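Local coordinates for protein diaminopimelate decarboxylase (Methanocaldococcus jannaschii, PDB 1TWI) that catalyses the pyridoxal-phosphate-dependent decarboxylation of meso-diaminopimelate to L-lysine, the last step of lysine biosynthesis, as a homodimer, at residues W54-A67 against M284-V296. Numbering follows the deposited sequence.
Sequences WEEETGKEFIVAYA and MPNLILEPGRSLV. With PLP (pyridoxal-5'-phosphate), chain E.
Parallel strands 62-67 and 286-289, the first and last of the TIM-type barrel, close the ring of the cofactor domain, pairing Phe62 with Leu287, Ile63 with Ile288 and Val64 with Leu289. Four ladder bonds run from Leu287 N to Glu61 O (2.8 Å) through Ala65 N to Leu289 O (2.8 Å); Ala67 N then donates to Pro291 O from above that carbonyl's plane. At the N-terminal end, Asn286 OD1 receives Glu61 N on a lone pair (2.7 Å, nearly straight at 171°). With CG anti to the backbone N (chi1 -173°), Trp54 reaches from the helix end across to 284-287; NE1 donates to Pro285 O in its ring plane (2.8 Å), while Leu287 CB sits over one face in a CH-pi contact and Thr58 CG2 over the other. Leu289 CG meets the Phe62 ring at its edge, 3.8 Å from CE1. Beyond the strands, Gly292 N and Arg293 N grip the PLP phosphate at the start of helix 293-296, the latter reaching O2P at 2.7 Å. Glu290 OE1 lies 2.7 Å from PLP N1, which probably favours a protonated pyridine; His208, Asn111 and Asn246 hydrogen-bond the Glu290 carboxylate. The rest of helix 37-58 and helix 264-276 pack outside, and strands 86-89 and 244-246 continue the sheet to either side.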
# COMPACT_ATOMS: atom_id res chain seq x y z
N TRP A 54 -18.15 28.33 18.64
CA TRP A 54 -19.14 27.34 19.11
C TRP A 54 -19.27 27.38 20.63
O TRP A 54 -20.38 27.52 21.17
CB TRP A 54 -18.75 25.90 18.69
CG TRP A 54 -19.86 24.96 19.04
CD1 TRP A 54 -19.86 23.94 19.99
CD2 TRP A 54 -21.14 24.93 18.44
NE1 TRP A 54 -21.09 23.28 19.97
CE2 TRP A 54 -21.88 23.88 19.03
CE3 TRP A 54 -21.75 25.71 17.43
CZ2 TRP A 54 -23.19 23.59 18.64
CZ3 TRP A 54 -23.05 25.42 17.06
CH2 TRP A 54 -23.76 24.37 17.65
N GLU A 55 -18.15 27.26 21.32
CA GLU A 55 -18.16 27.28 22.80
C GLU A 55 -18.61 28.64 23.31
O GLU A 55 -19.33 28.71 24.29
CB GLU A 55 -16.74 26.98 23.39
CG GLU A 55 -16.45 27.54 24.86
CD GLU A 55 -15.22 28.57 25.00
OE1 GLU A 55 -15.43 29.76 25.43
OE2 GLU A 55 -14.05 28.21 24.72
N GLU A 56 -18.18 29.70 22.64
CA GLU A 56 -18.54 31.06 23.05
C GLU A 56 -20.02 31.30 23.01
O GLU A 56 -20.59 31.92 23.92
CB GLU A 56 -17.87 32.09 22.13
CG GLU A 56 -16.36 32.13 22.25
CD GLU A 56 -15.69 32.99 21.20
OE1 GLU A 56 -16.37 33.44 20.23
OE2 GLU A 56 -14.46 33.20 21.36
N GLU A 57 -20.66 30.84 21.95
CA GLU A 57 -22.09 31.10 21.82
C GLU A 57 -23.06 30.10 22.41
O GLU A 57 -24.18 30.49 22.71
CB GLU A 57 -22.43 31.30 20.35
CG GLU A 57 -22.33 32.80 19.91
CD GLU A 57 -22.61 32.96 18.43
OE1 GLU A 57 -23.62 32.38 17.99
OE2 GLU A 57 -21.83 33.65 17.71
N THR A 58 -22.65 28.84 22.57
CA THR A 58 -23.54 27.78 23.08
C THR A 58 -23.16 27.30 24.50
O THR A 58 -23.92 26.61 25.16
CB THR A 58 -23.45 26.48 22.14
OG1 THR A 58 -22.15 25.88 22.32
CG2 THR A 58 -23.64 26.82 20.68
N GLY A 59 -21.97 27.64 24.98
CA GLY A 59 -21.58 27.12 26.28
C GLY A 59 -21.21 25.63 26.21
O GLY A 59 -20.81 25.04 27.20
N LYS A 60 -21.32 25.01 25.04
CA LYS A 60 -20.96 23.57 24.94
C LYS A 60 -19.50 23.37 24.56
O LYS A 60 -18.76 24.32 24.33
CB LYS A 60 -21.89 22.89 23.93
CG LYS A 60 -23.35 22.90 24.41
CD LYS A 60 -23.41 22.28 25.80
CE LYS A 60 -24.40 21.15 25.99
NZ LYS A 60 -25.77 21.68 26.33
N GLU A 61 -19.04 22.13 24.52
CA GLU A 61 -17.63 21.96 24.17
C GLU A 61 -17.40 21.77 22.66
O GLU A 61 -18.29 21.33 21.93
CB GLU A 61 -17.09 20.76 24.95
CG GLU A 61 -15.57 20.79 25.17
CD GLU A 61 -15.09 19.60 26.04
OE1 GLU A 61 -15.97 18.93 26.69
OE2 GLU A 61 -13.83 19.36 26.05
N PHE A 62 -16.21 22.14 22.20
CA PHE A 62 -15.78 21.93 20.80
C PHE A 62 -14.54 21.03 20.92
O PHE A 62 -13.56 21.39 21.62
CB PHE A 62 -15.39 23.23 20.07
CG PHE A 62 -14.75 22.97 18.72
CD1 PHE A 62 -15.48 22.41 17.69
CD2 PHE A 62 -13.38 23.19 18.52
CE1 PHE A 62 -14.85 22.07 16.46
CE2 PHE A 62 -12.74 22.85 17.30
CZ PHE A 62 -13.48 22.30 16.28
N ILE A 63 -14.55 19.88 20.24
CA ILE A 63 -13.42 18.94 20.36
C ILE A 63 -12.86 18.56 19.01
O ILE A 63 -13.61 18.15 18.14
CB ILE A 63 -13.88 17.58 21.00
CG1 ILE A 63 -14.40 17.85 22.41
CG2 ILE A 63 -12.67 16.54 21.07
CD1 ILE A 63 -15.07 16.59 23.01
N VAL A 64 -11.55 18.68 18.85
CA VAL A 64 -10.92 18.24 17.61
C VAL A 64 -10.45 16.79 17.88
O VAL A 64 -9.58 16.54 18.72
CB VAL A 64 -9.69 19.10 17.28
CG1 VAL A 64 -9.03 18.62 15.99
CG2 VAL A 64 -10.11 20.58 17.18
N ALA A 65 -11.06 15.82 17.22
CA ALA A 65 -10.61 14.44 17.40
C ALA A 65 -9.76 14.10 16.18
O ALA A 65 -10.27 13.65 15.12
CB ALA A 65 -11.81 13.48 17.53
N TYR A 66 -8.45 14.32 16.32
CA TYR A 66 -7.53 14.08 15.21
C TYR A 66 -7.63 12.66 14.66
O TYR A 66 -7.59 11.71 15.41
CB TYR A 66 -6.09 14.44 15.64
CG TYR A 66 -5.04 13.96 14.70
CD1 TYR A 66 -4.98 14.41 13.38
CD2 TYR A 66 -4.09 13.02 15.13
CE1 TYR A 66 -4.01 13.94 12.49
CE2 TYR A 66 -3.12 12.53 14.25
CZ TYR A 66 -3.09 12.99 12.94
OH TYR A 66 -2.17 12.45 12.07
N ALA A 67 -7.80 12.52 13.35
CA ALA A 67 -7.93 11.18 12.81
C ALA A 67 -6.55 10.49 12.70
O ALA A 67 -5.75 10.81 11.77
CB ALA A 67 -8.58 11.23 11.45
N MET A 284 -28.49 22.89 21.70
CA MET A 284 -27.26 22.79 20.96
C MET A 284 -26.33 21.81 21.64
O MET A 284 -26.14 21.85 22.85
CB MET A 284 -26.60 24.16 20.79
CG MET A 284 -27.44 25.07 19.89
SD MET A 284 -27.47 24.62 18.15
CE MET A 284 -28.89 23.54 18.09
N PRO A 285 -25.71 20.91 20.85
CA PRO A 285 -24.80 19.90 21.41
C PRO A 285 -23.31 20.28 21.47
O PRO A 285 -22.91 21.37 21.00
CB PRO A 285 -25.00 18.71 20.47
CG PRO A 285 -25.06 19.46 19.07
CD PRO A 285 -25.98 20.68 19.40
N ASN A 286 -22.50 19.41 22.08
CA ASN A 286 -21.05 19.61 21.98
C ASN A 286 -20.78 19.30 20.51
O ASN A 286 -21.48 18.50 19.92
CB ASN A 286 -20.30 18.62 22.84
CG ASN A 286 -20.68 18.75 24.27
OD1 ASN A 286 -20.51 19.84 24.86
ND2 ASN A 286 -21.22 17.68 24.85
N LEU A 287 -19.77 19.94 19.93
CA LEU A 287 -19.47 19.73 18.53
C LEU A 287 -18.11 19.05 18.39
O LEU A 287 -17.14 19.49 19.04
CB LEU A 287 -19.44 21.11 17.78
CG LEU A 287 -18.92 21.11 16.33
CD1 LEU A 287 -19.77 20.19 15.46
CD2 LEU A 287 -18.93 22.56 15.70
N ILE A 288 -18.02 17.98 17.60
CA ILE A 288 -16.72 17.31 17.42
C ILE A 288 -16.43 17.22 15.93
O ILE A 288 -17.36 16.95 15.13
CB ILE A 288 -16.78 15.83 17.93
CG1 ILE A 288 -17.17 15.83 19.42
CG2 ILE A 288 -15.45 15.13 17.72
CD1 ILE A 288 -17.57 14.40 20.00
N LEU A 289 -15.17 17.45 15.54
CA LEU A 289 -14.77 17.28 14.14
C LEU A 289 -13.61 16.28 14.18
O LEU A 289 -12.94 16.16 15.21
CB LEU A 289 -14.26 18.60 13.49
CG LEU A 289 -15.28 19.75 13.46
CD1 LEU A 289 -14.73 20.94 12.58
CD2 LEU A 289 -16.58 19.24 12.87
N GLU A 290 -13.37 15.60 13.06
CA GLU A 290 -12.32 14.57 13.00
C GLU A 290 -11.35 14.83 11.90
O GLU A 290 -11.10 13.97 11.08
CB GLU A 290 -12.94 13.18 12.80
CG GLU A 290 -13.94 12.73 13.94
CD GLU A 290 -14.68 11.40 13.60
OE1 GLU A 290 -14.85 11.06 12.40
OE2 GLU A 290 -15.12 10.73 14.54
N PRO A 291 -10.76 16.05 11.84
CA PRO A 291 -9.83 16.28 10.75
C PRO A 291 -8.60 15.36 10.85
O PRO A 291 -8.11 15.07 11.97
CB PRO A 291 -9.45 17.76 10.91
CG PRO A 291 -9.48 17.97 12.42
CD PRO A 291 -10.72 17.14 12.86
N GLY A 292 -8.11 14.92 9.68
CA GLY A 292 -6.91 14.10 9.60
C GLY A 292 -5.92 14.88 8.72
O GLY A 292 -5.02 15.58 9.20
N ARG A 293 -6.12 14.76 7.42
CA ARG A 293 -5.31 15.42 6.40
C ARG A 293 -5.14 16.89 6.71
O ARG A 293 -4.04 17.40 6.67
CB ARG A 293 -5.97 15.25 5.03
CG ARG A 293 -5.06 15.47 3.82
CD ARG A 293 -5.96 15.59 2.53
NE ARG A 293 -6.83 14.41 2.38
CZ ARG A 293 -6.47 13.27 1.78
NH1 ARG A 293 -5.24 13.12 1.25
NH2 ARG A 293 -7.31 12.27 1.78
N SER A 294 -6.23 17.59 7.05
CA SER A 294 -6.08 19.03 7.29
C SER A 294 -5.30 19.45 8.55
O SER A 294 -5.07 20.67 8.78
CB SER A 294 -7.45 19.76 7.21
OG SER A 294 -8.36 19.24 8.15
N LEU A 295 -4.92 18.49 9.41
CA LEU A 295 -4.03 18.86 10.50
C LEU A 295 -2.58 18.55 10.18
O LEU A 295 -1.69 19.28 10.63
CB LEU A 295 -4.32 18.12 11.82
CG LEU A 295 -5.59 18.64 12.50
CD1 LEU A 295 -5.79 17.86 13.74
CD2 LEU A 295 -5.44 20.16 12.80
N VAL A 296 -2.30 17.47 9.46
CA VAL A 296 -0.91 17.12 9.26
C VAL A 296 -0.32 17.09 7.86
O VAL A 296 0.89 17.13 7.73
CB VAL A 296 -0.60 15.74 9.96
CG1 VAL A 296 -0.93 15.84 11.48
CG2 VAL A 296 -1.46 14.57 9.32
N1 PLP E . -13.33 10.40 10.32
C2 PLP E . -13.54 9.19 9.70
C2A PLP E . -14.72 8.34 10.22
C3 PLP E . -12.66 8.83 8.68
O3 PLP E . -12.89 7.63 8.09
C4 PLP E . -11.63 9.62 8.24
C4A PLP E . -10.70 9.12 7.08
O4A PLP E . -10.78 7.96 6.82
C5 PLP E . -11.41 10.87 8.87
C6 PLP E . -12.29 11.22 9.89
C5A PLP E . -10.33 11.89 8.53
O4P PLP E . -10.42 12.32 7.14
P PLP E . -9.49 13.48 6.58
O1P PLP E . -9.89 13.58 5.17
O2P PLP E . -8.08 12.97 6.74
O3P PLP E . -9.76 14.70 7.34